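Local coordinates for proteasome assembly chaperone family protein (Pyrococcus furiosus, PDB 5Y9N) that probably acts as a chaperone in proteasome assembly, as a PAC2-family protein whose five-chain assembly carries long C-terminal helices, at residues P186-A191 with L212-M217; A41-M46 with L204-E209; F56-S61 with A85-P90; K8-V13 with N95-E100. All coordinates share one frame; numbering follows the deposited sequence.

Interaction 1 of 4, residues P186-A191 with L212-M217; sequences PDPRAA and LKEAEM
The guanidinium of Arg-189 lies with one face against the methyl of Ala-215, whose CB sits 3.7 Å above the plane and over the group's centre, close to CZ. At the edge, nearly in the plane, comes Glu-216 CG, 3.9 Å from Arg-189 NH2. The planes of the guanidinium and of the Glu-216 carboxylate are 36° apart, and Arg-189 NH1 stands 4.2 Å from Glu-216 OE2, near enough for attraction but not a salt bridge. The charge finds its firmer mate one turn on, where Glu-219 pairs with NH2; Glu-216 itself is bridged to Lys-213. Extended from CG to NE, the arginine crosses Leu-212 at about a right angle, its CG 4.0 Å from Leu-212 CD2.

Pro-188 adds further packing: its CB faces Ala-215 CB at 4.2 Å, and its CG lies 3.7 Å from Glu-214 OE1. With an alanine at Arg-189, Glu-219 would probably be left without its salt-bridge mate and the methyl of Ala-215 without the flat lid over it.

Asp-187 fixes the start of this helix: its OD1 accepts weakly from the backbone N of Arg-189 and of Ala-190, while OD2 is held by Thr-181. The result is an N-capped helix start, with proline in the first turn, packed on the root of helix 209-244, most of which (212-242) is predicted to be coiled coil: the two arms of a helical hairpin.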
loop_
_atom_site.group_PDB
_atom_site.type_symbol
_atom_site.label_atom_id
_atom_site.label_comp_id
_atom_site.label_asym_id
_atom_site.label_seq_id
_atom_site.Cartn_x
_atom_site.Cartn_y
_atom_site.Cartn_z
ATOM N N PRO A 186 -14.407 -2.602 26.818
ATOM C CA PRO A 186 -15.832 -2.895 26.695
ATOM C C PRO A 186 -16.560 -2.366 27.915
ATOM O O PRO A 186 -16.131 -2.634 29.025
ATOM C CB PRO A 186 -15.896 -4.432 26.667
ATOM C CG PRO A 186 -14.528 -4.864 26.334
ATOM C CD PRO A 186 -13.625 -3.840 26.940
ATOM N N ASP A 187 -17.650 -1.635 27.689
ATOM C CA ASP A 187 -18.377 -0.961 28.759
ATOM C C ASP A 187 -19.878 -1.259 28.755
ATOM O O ASP A 187 -20.662 -0.469 28.241
ATOM C CB ASP A 187 -18.127 0.550 28.641
ATOM C CG ASP A 187 -18.571 1.298 29.867
ATOM O OD1 ASP A 187 -19.202 0.664 30.776
ATOM O OD2 ASP A 187 -18.294 2.524 29.909
ATOM N N PRO A 188 -20.289 -2.383 29.342
ATOM C CA PRO A 188 -21.725 -2.689 29.384
ATOM C C PRO A 188 -22.560 -1.662 30.151
ATOM O O PRO A 188 -23.756 -1.548 29.887
ATOM C CB PRO A 188 -21.796 -4.037 30.111
ATOM C CG PRO A 188 -20.458 -4.649 29.908
ATOM C CD PRO A 188 -19.467 -3.515 29.797
ATOM N N ARG A 189 -21.954 -0.934 31.094
ATOM C CA ARG A 189 -22.693 0.077 31.827
ATOM C C ARG A 189 -23.156 1.195 30.902
ATOM O O ARG A 189 -24.335 1.567 30.920
ATOM C CB ARG A 189 -21.870 0.649 32.977
ATOM C CG ARG A 189 -21.677 -0.338 34.117
ATOM C CD ARG A 189 -21.024 0.308 35.331
ATOM N NE ARG A 189 -20.253 -0.678 36.094
ATOM C CZ ARG A 189 -20.779 -1.625 36.874
ATOM N NH1 ARG A 189 -22.109 -1.758 37.022
ATOM N NH2 ARG A 189 -19.965 -2.460 37.511
ATOM N N ALA A 190 -22.244 1.713 30.085
ATOM C CA ALA A 190 -22.597 2.777 29.134
ATOM C C ALA A 190 -23.625 2.294 28.104
ATOM O O ALA A 190 -24.496 3.064 27.685
ATOM C CB ALA A 190 -21.357 3.306 28.422
ATOM N N ALA A 191 -23.529 1.022 27.719
ATOM C CA ALA A 191 -24.496 0.424 26.820
ATOM C C ALA A 191 -25.869 0.448 27.464
ATOM O O ALA A 191 -26.861 0.779 26.806
ATOM C CB ALA A 191 -24.099 -1.002 26.465
ATOM N N LEU A 212 -25.980 -4.645 33.610
ATOM C CA LEU A 212 -25.294 -4.182 34.824
ATOM C C LEU A 212 -24.727 -5.355 35.671
ATOM O O LEU A 212 -23.671 -5.228 36.284
ATOM C CB LEU A 212 -26.227 -3.294 35.659
ATOM C CG LEU A 212 -26.688 -1.973 35.020
ATOM C CD1 LEU A 212 -27.736 -1.320 35.920
ATOM C CD2 LEU A 212 -25.541 -1.008 34.751
ATOM N N LYS A 213 -25.428 -6.487 35.666
ATOM C CA LYS A 213 -25.001 -7.719 36.340
ATOM C C LYS A 213 -23.725 -8.246 35.691
ATOM O O LYS A 213 -22.749 -8.577 36.372
ATOM C CB LYS A 213 -26.136 -8.768 36.246
ATOM C CG LYS A 213 -25.921 -10.126 36.920
ATOM C CD LYS A 213 -26.009 -10.080 38.445
ATOM C CE LYS A 213 -24.641 -9.929 39.108
ATOM N NZ LYS A 213 -24.677 -9.344 40.466
ATOM N N GLU A 214 -23.758 -8.312 34.360
ATOM C CA GLU A 214 -22.623 -8.747 33.550
ATOM C C GLU A 214 -21.370 -7.930 33.876
ATOM O O GLU A 214 -20.289 -8.489 34.030
ATOM C CB GLU A 214 -22.971 -8.614 32.067
ATOM C CG GLU A 214 -22.082 -9.364 31.098
ATOM C CD GLU A 214 -22.428 -9.003 29.648
ATOM O OE1 GLU A 214 -22.175 -7.837 29.265
ATOM O OE2 GLU A 214 -22.957 -9.862 28.879
ATOM N N ALA A 215 -21.525 -6.620 33.996
ATOM C CA ALA A 215 -20.415 -5.738 34.325
ATOM C C ALA A 215 -19.836 -6.019 35.704
ATOM O O ALA A 215 -18.616 -5.977 35.874
ATOM C CB ALA A 215 -20.847 -4.279 34.241
ATOM N N GLU A 216 -20.704 -6.278 36.679
ATOM C CA GLU A 216 -20.260 -6.576 38.037
ATOM C C GLU A 216 -19.505 -7.879 38.047
ATOM O O GLU A 216 -18.404 -7.935 38.587
ATOM C CB GLU A 216 -21.424 -6.625 39.034
ATOM C CG GLU A 216 -21.750 -5.269 39.632
ATOM C CD GLU A 216 -23.188 -5.151 40.112
ATOM O OE1 GLU A 216 -23.813 -6.187 40.454
ATOM O OE2 GLU A 216 -23.688 -4.000 40.165
ATOM N N MET A 217 -20.077 -8.914 37.437
ATOM C CA MET A 217 -19.430 -10.236 37.386
ATOM C C MET A 217 -18.039 -10.231 36.726
ATOM O O MET A 217 -17.158 -10.966 37.163
ATOM C CB MET A 217 -20.328 -11.271 36.722
ATOM C CG MET A 217 -21.484 -11.692 37.625
ATOM S SD MET A 217 -22.790 -12.391 36.642
ATOM C CE MET A 217 -22.069 -13.944 36.102
#

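Interaction 2 of 4, residues A41-M46 with L204-E209; sequences AKELDM and LNVSVE
Val-206 is the hub, dividing its two methyls between two neighbours. CG1 rests on the start of the Glu-43 side chain, 3.7 Å from Glu-43 CB, and CG2 meets a branch of Leu-44, also at 3.7 Å from Leu-44 CD2. The split follows from the valine's rotation: CG1 stands anti to the backbone N (chi1 171°), which leaves CG2 beside that N. The other branch of Leu-44, CD1, approaches Leu-204 CD1 at 4.3 Å, so this one leucine reaches both Leu-204 and Val-206. Glu-43 joins through its aliphatic part; bent at chi2 (-62°), it carries OE1 near the carbonyl O of Ser-207 without bonding to it.

One shell out, each side is set by its own neighbouring elements. Helix 32-43 closes with a Schellman motif, in which Met-46 N bonds to Ala-41 O and Asp-45 N to Lys-42 O, with Asp-45 at positive phi. That turn presents Leu-44 to the loop and sends Met-46 onto Ile-80, Ile-82 and Tyr-75 of the central sheet. Opposite, Leu-204 and Val-206 both lean on Asn-199 of helix 188-202, and Leu-204 also reaches Ile-80. Ser-207 OG accepts a weak bond from Glu-209 N near the start of the next helix.

What emerges is a surface contact between a Schellman-ended helix and the linker of the C-terminal helical hairpin, clasping residues far apart in sequence.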
loop_
_atom_site.group_PDB
_atom_site.type_symbol
_atom_site.label_atom_id
_atom_site.label_comp_id
_atom_site.label_asym_id
_atom_site.label_seq_id
_atom_site.Cartn_x
_atom_site.Cartn_y
_atom_site.Cartn_z
ATOM N N ALA A 41 -31.266 -6.963 20.612
ATOM C CA ALA A 41 -31.619 -8.065 19.725
ATOM C C ALA A 41 -31.937 -9.323 20.525
ATOM O O ALA A 41 -32.885 -10.023 20.215
ATOM C CB ALA A 41 -30.513 -8.339 18.720
ATOM N N LYS A 42 -31.152 -9.581 21.563
ATOM C CA LYS A 42 -31.303 -10.779 22.386
ATOM C C LYS A 42 -32.584 -10.700 23.227
ATOM O O LYS A 42 -33.431 -11.582 23.157
ATOM C CB LYS A 42 -30.075 -10.947 23.301
ATOM C CG LYS A 42 -29.544 -12.364 23.420
ATOM C CD LYS A 42 -28.055 -12.341 23.756
ATOM C CE LYS A 42 -27.194 -12.054 22.524
ATOM N NZ LYS A 42 -25.888 -11.494 22.947
ATOM N N GLU A 43 -32.723 -9.613 23.979
ATOM C CA GLU A 43 -33.847 -9.425 24.889
ATOM C C GLU A 43 -35.211 -9.352 24.197
ATOM O O GLU A 43 -36.211 -9.719 24.799
ATOM C CB GLU A 43 -33.646 -8.165 25.751
ATOM C CG GLU A 43 -32.467 -8.208 26.724
ATOM C CD GLU A 43 -32.576 -9.299 27.780
ATOM O OE1 GLU A 43 -33.013 -9.023 28.925
ATOM O OE2 GLU A 43 -32.207 -10.437 27.463
ATOM N N LEU A 44 -35.259 -8.888 22.952
ATOM C CA LEU A 44 -36.486 -8.908 22.159
ATOM C C LEU A 44 -36.622 -10.168 21.292
ATOM O O LEU A 44 -37.420 -10.177 20.340
ATOM C CB LEU A 44 -36.569 -7.640 21.297
ATOM C CG LEU A 44 -36.493 -6.311 22.072
ATOM C CD1 LEU A 44 -36.469 -5.116 21.131
ATOM C CD2 LEU A 44 -37.648 -6.173 23.023
ATOM N N ASP A 45 -35.885 -11.237 21.620
ATOM C CA ASP A 45 -35.947 -12.527 20.900
ATOM C C ASP A 45 -36.066 -12.345 19.385
ATOM O O ASP A 45 -36.969 -12.896 18.754
ATOM C CB ASP A 45 -37.085 -13.436 21.448
ATOM C CG ASP A 45 -37.014 -14.894 20.921
ATOM O OD1 ASP A 45 -35.996 -15.578 21.142
ATOM O OD2 ASP A 45 -37.991 -15.351 20.290
ATOM N N MET A 46 -35.147 -11.553 18.819
ATOM C CA MET A 46 -35.162 -11.258 17.382
ATOM C C MET A 46 -34.627 -12.441 16.607
ATOM O O MET A 46 -33.882 -13.233 17.139
ATOM C CB MET A 46 -34.321 -10.029 17.052
ATOM C CG MET A 46 -34.780 -8.753 17.713
ATOM S SD MET A 46 -34.323 -7.323 16.709
ATOM C CE MET A 46 -34.986 -6.015 17.732
ATOM N N LEU A 204 -40.090 0.451 24.995
ATOM C CA LEU A 204 -39.788 -0.997 24.911
ATOM C C LEU A 204 -39.751 -1.733 26.250
ATOM O O LEU A 204 -39.889 -2.976 26.266
ATOM C CB LEU A 204 -38.476 -1.231 24.179
ATOM C CG LEU A 204 -38.477 -0.942 22.685
ATOM C CD1 LEU A 204 -37.045 -0.980 22.151
ATOM C CD2 LEU A 204 -39.389 -1.895 21.918
ATOM N N ASN A 205 -39.546 -1.010 27.353
ATOM C CA ASN A 205 -39.448 -1.653 28.668
ATOM C C ASN A 205 -38.564 -2.915 28.731
ATOM O O ASN A 205 -39.008 -3.976 29.174
ATOM C CB ASN A 205 -40.851 -1.959 29.207
ATOM C CG ASN A 205 -41.342 -0.882 30.133
ATOM O OD1 ASN A 205 -42.409 -0.313 29.909
ATOM N ND2 ASN A 205 -40.536 -0.570 31.171
ATOM N N VAL A 206 -37.324 -2.781 28.264
ATOM C CA VAL A 206 -36.322 -3.822 28.401
ATOM C C VAL A 206 -35.468 -3.489 29.623
ATOM O O VAL A 206 -34.944 -2.378 29.756
ATOM C CB VAL A 206 -35.449 -3.960 27.134
ATOM C CG1 VAL A 206 -34.264 -4.906 27.385
ATOM C CG2 VAL A 206 -36.293 -4.454 25.956
ATOM N N SER A 207 -35.365 -4.445 30.535
ATOM C CA SER A 207 -34.547 -4.277 31.711
ATOM C C SER A 207 -33.078 -4.324 31.307
ATOM O O SER A 207 -32.630 -5.260 30.625
ATOM C CB SER A 207 -34.809 -5.386 32.731
ATOM O OG SER A 207 -34.147 -5.076 33.951
ATOM N N VAL A 208 -32.340 -3.318 31.751
ATOM C CA VAL A 208 -30.891 -3.280 31.625
ATOM C C VAL A 208 -30.173 -3.922 32.826
ATOM O O VAL A 208 -28.977 -3.699 33.007
ATOM C CB VAL A 208 -30.365 -1.835 31.380
ATOM C CG1 VAL A 208 -31.123 -1.182 30.227
ATOM C CG2 VAL A 208 -30.405 -0.970 32.634
ATOM N N GLU A 209 -30.878 -4.713 33.629
ATOM C CA GLU A 209 -30.265 -5.365 34.793
ATOM C C GLU A 209 -29.202 -6.376 34.381
ATOM O O GLU A 209 -28.085 -6.303 34.889
ATOM C CB GLU A 209 -31.311 -6.037 35.725
ATOM C CG GLU A 209 -31.673 -5.214 36.951
ATOM C CD GLU A 209 -30.511 -5.063 37.925
ATOM O OE1 GLU A 209 -29.881 -6.085 38.271
ATOM O OE2 GLU A 209 -30.230 -3.916 38.350
#

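Interaction 3 of 4, residues F56-S61 with A85-P90; sequences FIPPMS and ADIFLP
Apolar packing makes the contact, and Ile-87 carries most of it by using both its arms. Its CD1 end points at the Pro-58 ring, coming within 3.8 Å of Pro-58 CD; the same methyl lies 4.0 Å from Ile-57 CG2, the two isoleucines crossing at about a right angle. Its other methyl, CG2, lies 3.9 Å from the sulfur of Met-60, whose chain slides past in the opposite direction. In Ile-87, CG1 stands between backbone N and carbonyl carbon (chi1 60°), which carries CD1 to Ile-57 and Pro-58 and leaves CG2 for Met-60. Ile-57 completes the set with CG1 at 4.3 Å from Leu-89 CD2, and Leu-72 of the neighbouring strand 72-77 packs on Ile-57, Ile-87 and Leu-89 together.

Polar bonding is directed elsewhere, much of it to the second subunit. Ile-57 O accepts from Asn-95 ND2 of that subunit, and Ser-61 OG bonds to its Gly-161 O. Met-60 and Ser-61 also pair, antiparallel, with a strand of that chain.

The arrangement is that of a proline-rich loop which, backed by the 85-90 connection between strand 80-85 and helix 91-107, leads into strand 60-64, whose sheet runs on into the second subunit.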
loop_
_atom_site.group_PDB
_atom_site.type_symbol
_atom_site.label_atom_id
_atom_site.label_comp_id
_atom_site.label_asym_id
_atom_site.label_seq_id
_atom_site.Cartn_x
_atom_site.Cartn_y
_atom_site.Cartn_z
ATOM N N PHE A 56 -15.425 -7.880 -0.297
ATOM C CA PHE A 56 -14.484 -7.085 0.498
ATOM C C PHE A 56 -14.660 -7.238 1.987
ATOM O O PHE A 56 -13.889 -6.675 2.758
ATOM C CB PHE A 56 -14.572 -5.615 0.060
ATOM C CG PHE A 56 -14.385 -5.457 -1.418
ATOM C CD1 PHE A 56 -13.136 -5.668 -1.983
ATOM C CD2 PHE A 56 -15.470 -5.227 -2.265
ATOM C CE1 PHE A 56 -12.967 -5.606 -3.353
ATOM C CE2 PHE A 56 -15.309 -5.187 -3.632
ATOM C CZ PHE A 56 -14.056 -5.376 -4.180
ATOM N N ILE A 57 -15.656 -8.006 2.403
ATOM C CA ILE A 57 -15.768 -8.452 3.792
ATOM C C ILE A 57 -14.889 -9.679 3.919
ATOM O O ILE A 57 -15.056 -10.639 3.167
ATOM C CB ILE A 57 -17.224 -8.786 4.198
ATOM C CG1 ILE A 57 -18.036 -7.494 4.280
ATOM C CG2 ILE A 57 -17.266 -9.474 5.552
ATOM C CD1 ILE A 57 -19.517 -7.686 4.360
ATOM N N PRO A 58 -13.952 -9.658 4.882
ATOM C CA PRO A 58 -13.029 -10.774 4.932
ATOM C C PRO A 58 -13.728 -12.062 5.278
ATOM O O PRO A 58 -14.674 -12.048 6.035
ATOM C CB PRO A 58 -11.998 -10.370 5.998
ATOM C CG PRO A 58 -12.550 -9.180 6.690
ATOM C CD PRO A 58 -13.586 -8.575 5.812
ATOM N N PRO A 59 -13.251 -13.181 4.708
ATOM C CA PRO A 59 -13.902 -14.474 4.852
ATOM C C PRO A 59 -13.934 -14.930 6.293
ATOM O O PRO A 59 -12.867 -15.041 6.914
ATOM C CB PRO A 59 -13.020 -15.407 4.049
ATOM C CG PRO A 59 -11.687 -14.776 4.029
ATOM C CD PRO A 59 -11.933 -13.292 4.059
ATOM N N MET A 60 -15.135 -15.150 6.828
ATOM C CA MET A 60 -15.302 -15.776 8.120
ATOM C C MET A 60 -16.745 -16.168 8.350
ATOM O O MET A 60 -17.642 -15.666 7.686
ATOM C CB MET A 60 -14.886 -14.825 9.268
ATOM C CG MET A 60 -15.775 -13.621 9.441
ATOM S SD MET A 60 -14.934 -12.280 10.255
ATOM C CE MET A 60 -14.961 -12.807 11.946
ATOM N N SER A 61 -16.945 -17.067 9.320
ATOM C CA SER A 61 -18.222 -17.254 9.984
ATOM C C SER A 61 -18.012 -17.037 11.449
ATOM O O SER A 61 -17.036 -17.515 12.027
ATOM C CB SER A 61 -18.763 -18.660 9.786
ATOM O OG SER A 61 -19.345 -18.802 8.494
ATOM N N ALA A 85 -22.392 -5.641 13.474
ATOM C CA ALA A 85 -21.148 -6.052 12.824
ATOM C C ALA A 85 -20.144 -6.524 13.884
ATOM O O ALA A 85 -20.094 -5.978 14.984
ATOM C CB ALA A 85 -20.582 -4.887 12.027
ATOM N N ASP A 86 -19.351 -7.536 13.552
ATOM C CA ASP A 86 -18.272 -7.983 14.462
ATOM C C ASP A 86 -16.852 -7.638 14.011
ATOM O O ASP A 86 -15.899 -8.110 14.589
ATOM C CB ASP A 86 -18.421 -9.473 14.744
ATOM C CG ASP A 86 -19.468 -9.768 15.795
ATOM O OD1 ASP A 86 -20.155 -8.853 16.244
ATOM O OD2 ASP A 86 -19.578 -10.937 16.185
ATOM N N ILE A 87 -16.711 -6.769 13.023
ATOM C CA ILE A 87 -15.431 -6.376 12.502
ATOM C C ILE A 87 -15.458 -4.896 12.198
ATOM O O ILE A 87 -16.504 -4.331 11.899
ATOM C CB ILE A 87 -15.056 -7.162 11.239
ATOM C CG1 ILE A 87 -16.042 -6.963 10.126
ATOM C CG2 ILE A 87 -15.031 -8.654 11.547
ATOM C CD1 ILE A 87 -15.740 -7.805 8.897
ATOM N N PHE A 88 -14.297 -4.259 12.290
ATOM C CA PHE A 88 -14.141 -2.916 11.787
ATOM C C PHE A 88 -13.986 -3.082 10.313
ATOM O O PHE A 88 -13.653 -4.148 9.855
ATOM C CB PHE A 88 -12.955 -2.229 12.439
ATOM C CG PHE A 88 -13.156 -1.996 13.908
ATOM C CD1 PHE A 88 -13.755 -0.825 14.361
ATOM C CD2 PHE A 88 -12.775 -2.971 14.846
ATOM C CE1 PHE A 88 -13.928 -0.607 15.720
ATOM C CE2 PHE A 88 -12.964 -2.766 16.204
ATOM C CZ PHE A 88 -13.515 -1.577 16.648
ATOM N N LEU A 89 -14.304 -2.035 9.571
ATOM C CA LEU A 89 -14.264 -2.097 8.115
ATOM C C LEU A 89 -13.588 -0.865 7.581
ATOM O O LEU A 89 -13.670 0.204 8.191
ATOM C CB LEU A 89 -15.670 -2.136 7.586
ATOM C CG LEU A 89 -16.427 -3.432 7.871
ATOM C CD1 LEU A 89 -17.896 -3.125 8.142
ATOM C CD2 LEU A 89 -16.235 -4.426 6.751
ATOM N N PRO A 90 -12.936 -0.989 6.429
ATOM C CA PRO A 90 -12.287 0.212 5.861
ATOM C C PRO A 90 -13.293 1.280 5.417
ATOM O O PRO A 90 -14.417 0.943 5.046
ATOM C CB PRO A 90 -11.471 -0.333 4.675
ATOM C CG PRO A 90 -11.968 -1.734 4.425
ATOM C CD PRO A 90 -12.764 -2.198 5.608
#

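Interaction 4 of 4, residues K8-V13 with N95-E100; sequences KPVNLV and NEIAKE
Val-10 and Ile-97 come closest in backbone at one end, with CA atoms 6.4 Å apart, and Leu-12 and Glu-100 at the other, 6.6 Å apart. Moving two residues along the extended 8-13 segment thus matches most of a turn of helix 91-107. Strand 11-13 is at the edge of this chain's large sheet, bonded to strand 47-53 through Asn-11 with Asp-53 and Val-13 with Tyr-51.

Val-10 presents both methyls to the helix. CG1, anti to the backbone N (chi1 176°), packs 3.8 Å from Ile-97 CG1, and CG2 rests 4.0 Å from Glu-96 CB. Val-52 of strand 47-53 touches Val-10, Leu-12 and Ile-97 as well. Leu-12 brings CD2 to 3.5 Å from the carbonyl O of Glu-100. The Glu-100 chain, bent at chi2, passes its CG near Val-10 O and aims OE1 at a water, which donates to that oxygen and accepts from Leu-12 N.

The extended Glu-96 chain crosses Pro-9 at about a right angle and lays its carboxylate by the ring, OE1 lying 3.4 Å from Pro-9 CG. An alanine in place of Glu-96 would probably leave a gap beside the Pro-9 ring, since of the Glu-96 contacts only that of its CB with Val-10 could persist.

Chemically, then, aliphatic contact joins the 8-13 segment to the helix, two glutamates lend their methylenes to it, and the polar link, from a backbone N-H to a carboxylate, goes through solvent.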
loop_
_atom_site.group_PDB
_atom_site.type_symbol
_atom_site.label_atom_id
_atom_site.label_comp_id
_atom_site.label_asym_id
_atom_site.label_seq_id
_atom_site.Cartn_x
_atom_site.Cartn_y
_atom_site.Cartn_z
ATOM N N LYS A 8 -21.487 -4.825 -8.621
ATOM C CA LYS A 8 -21.900 -4.111 -7.389
ATOM C C LYS A 8 -21.173 -4.637 -6.167
ATOM O O LYS A 8 -21.231 -5.828 -5.922
ATOM C CB LYS A 8 -23.433 -4.213 -7.165
ATOM C CG LYS A 8 -24.020 -2.884 -7.494
ATOM C CD LYS A 8 -25.536 -2.700 -7.448
ATOM C CE LYS A 8 -25.704 -1.388 -8.180
ATOM N NZ LYS A 8 -27.093 -0.949 -8.337
ATOM N N PRO A 9 -20.455 -3.775 -5.432
ATOM C CA PRO A 9 -19.566 -4.277 -4.371
ATOM C C PRO A 9 -20.243 -4.808 -3.124
ATOM O O PRO A 9 -19.666 -5.641 -2.438
ATOM C CB PRO A 9 -18.723 -3.039 -4.024
ATOM C CG PRO A 9 -19.590 -1.873 -4.397
ATOM C CD PRO A 9 -20.352 -2.321 -5.593
ATOM N N VAL A 10 -21.428 -4.302 -2.800
ATOM C CA VAL A 10 -22.138 -4.670 -1.576
ATOM C C VAL A 10 -23.599 -4.974 -1.891
ATOM O O VAL A 10 -24.310 -4.148 -2.472
ATOM C CB VAL A 10 -22.077 -3.530 -0.556
ATOM C CG1 VAL A 10 -22.904 -3.874 0.685
ATOM C CG2 VAL A 10 -20.634 -3.239 -0.186
ATOM N N ASN A 11 -24.035 -6.163 -1.460
ATOM C CA ASN A 11 -25.417 -6.600 -1.581
ATOM C C ASN A 11 -25.995 -6.761 -0.209
ATOM O O ASN A 11 -25.471 -7.491 0.622
ATOM C CB ASN A 11 -25.524 -7.922 -2.307
ATOM C CG ASN A 11 -24.998 -7.843 -3.714
ATOM O OD1 ASN A 11 -25.522 -7.098 -4.545
ATOM N ND2 ASN A 11 -23.947 -8.603 -3.991
ATOM N N LEU A 12 -27.102 -6.066 0.005
ATOM C CA LEU A 12 -27.862 -6.176 1.219
ATOM C C LEU A 12 -28.866 -7.288 0.959
ATOM O O LEU A 12 -29.660 -7.202 0.033
ATOM C CB LEU A 12 -28.552 -4.840 1.449
ATOM C CG LEU A 12 -28.828 -4.393 2.853
ATOM C CD1 LEU A 12 -27.517 -4.377 3.633
ATOM C CD2 LEU A 12 -29.429 -2.995 2.794
ATOM N N VAL A 13 -28.791 -8.355 1.727
ATOM C CA VAL A 13 -29.755 -9.444 1.683
ATOM C C VAL A 13 -30.638 -9.262 2.900
ATOM O O VAL A 13 -30.312 -9.693 3.995
ATOM C CB VAL A 13 -29.065 -10.820 1.722
ATOM C CG1 VAL A 13 -30.084 -11.937 1.861
ATOM C CG2 VAL A 13 -28.194 -10.997 0.476
ATOM N N ASN A 95 -18.827 3.343 3.589
ATOM C CA ASN A 95 -19.627 4.246 2.779
ATOM C C ASN A 95 -20.532 3.488 1.806
ATOM O O ASN A 95 -21.700 3.843 1.646
ATOM C CB ASN A 95 -18.739 5.259 2.019
ATOM C CG ASN A 95 -18.180 6.343 2.925
ATOM O OD1 ASN A 95 -18.760 6.659 3.963
ATOM N ND2 ASN A 95 -17.063 6.944 2.525
ATOM N N GLU A 96 -19.998 2.454 1.177
ATOM C CA GLU A 96 -20.776 1.618 0.266
ATOM C C GLU A 96 -21.901 0.883 0.978
ATOM O O GLU A 96 -23.007 0.792 0.458
ATOM C CB GLU A 96 -19.858 0.659 -0.507
ATOM C CG GLU A 96 -19.082 1.427 -1.561
ATOM C CD GLU A 96 -18.019 0.634 -2.283
ATOM O OE1 GLU A 96 -17.874 0.878 -3.503
ATOM O OE2 GLU A 96 -17.312 -0.187 -1.653
ATOM N N ILE A 97 -21.639 0.396 2.180
ATOM C CA ILE A 97 -22.680 -0.249 2.954
ATOM C C ILE A 97 -23.747 0.774 3.353
ATOM O O ILE A 97 -24.933 0.490 3.253
ATOM C CB ILE A 97 -22.097 -0.978 4.170
ATOM C CG1 ILE A 97 -21.251 -2.161 3.691
ATOM C CG2 ILE A 97 -23.206 -1.470 5.102
ATOM C CD1 ILE A 97 -20.235 -2.624 4.707
ATOM N N ALA A 98 -23.322 1.957 3.773
ATOM C CA ALA A 98 -24.250 3.014 4.164
ATOM C C ALA A 98 -25.196 3.388 3.010
ATOM O O ALA A 98 -26.373 3.602 3.230
ATOM C CB ALA A 98 -23.504 4.240 4.661
ATOM N N LYS A 99 -24.658 3.438 1.794
ATOM C CA LYS A 99 -25.437 3.727 0.587
ATOM C C LYS A 99 -26.564 2.695 0.456
ATOM O O LYS A 99 -27.732 3.052 0.367
ATOM C CB LYS A 99 -24.550 3.721 -0.656
ATOM C CG LYS A 99 -25.159 4.312 -1.915
ATOM C CD LYS A 99 -24.733 5.763 -2.007
ATOM C CE LYS A 99 -23.317 5.965 -2.596
ATOM N NZ LYS A 99 -22.979 5.224 -3.863
ATOM N N GLU A 100 -26.206 1.422 0.493
ATOM C CA GLU A 100 -27.181 0.353 0.369
ATOM C C GLU A 100 -28.224 0.360 1.480
ATOM O O GLU A 100 -29.392 0.088 1.232
ATOM C CB GLU A 100 -26.486 -1.006 0.325
ATOM C CG GLU A 100 -25.650 -1.224 -0.928
ATOM C CD GLU A 100 -26.483 -1.204 -2.180
ATOM O OE1 GLU A 100 -27.433 -2.010 -2.277
ATOM O OE2 GLU A 100 -26.211 -0.364 -3.055
HETATM O O HOH W 1 -28.206 -4.417 -1.614
#

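Interactions 1 and 4 are partly buried and lie on opposite sides of the chain's centre, about 32 Å apart between centres, whereas 2 and 3 are surface contacts. Interactions 1 and 2 share the C-terminal hairpin: one ties its two helices together beside charged residues, the other pins the hairpin's linker to the end of helix 32-43 with methyl groups. Interactions 3 and 4 adjoin, Phe-56 touching Pro-9 and Leu-89 touching Ile-97, and supply complementary halves of the same kind of joint, repeated with two neighbouring subunits: Ile-57 O in 3 is bound by Asn-95 of a second subunit, and Asn-95 in 4 by Ile-57 O of a third. A bridging water appears in 4, while 3 is purely apolar across its segments.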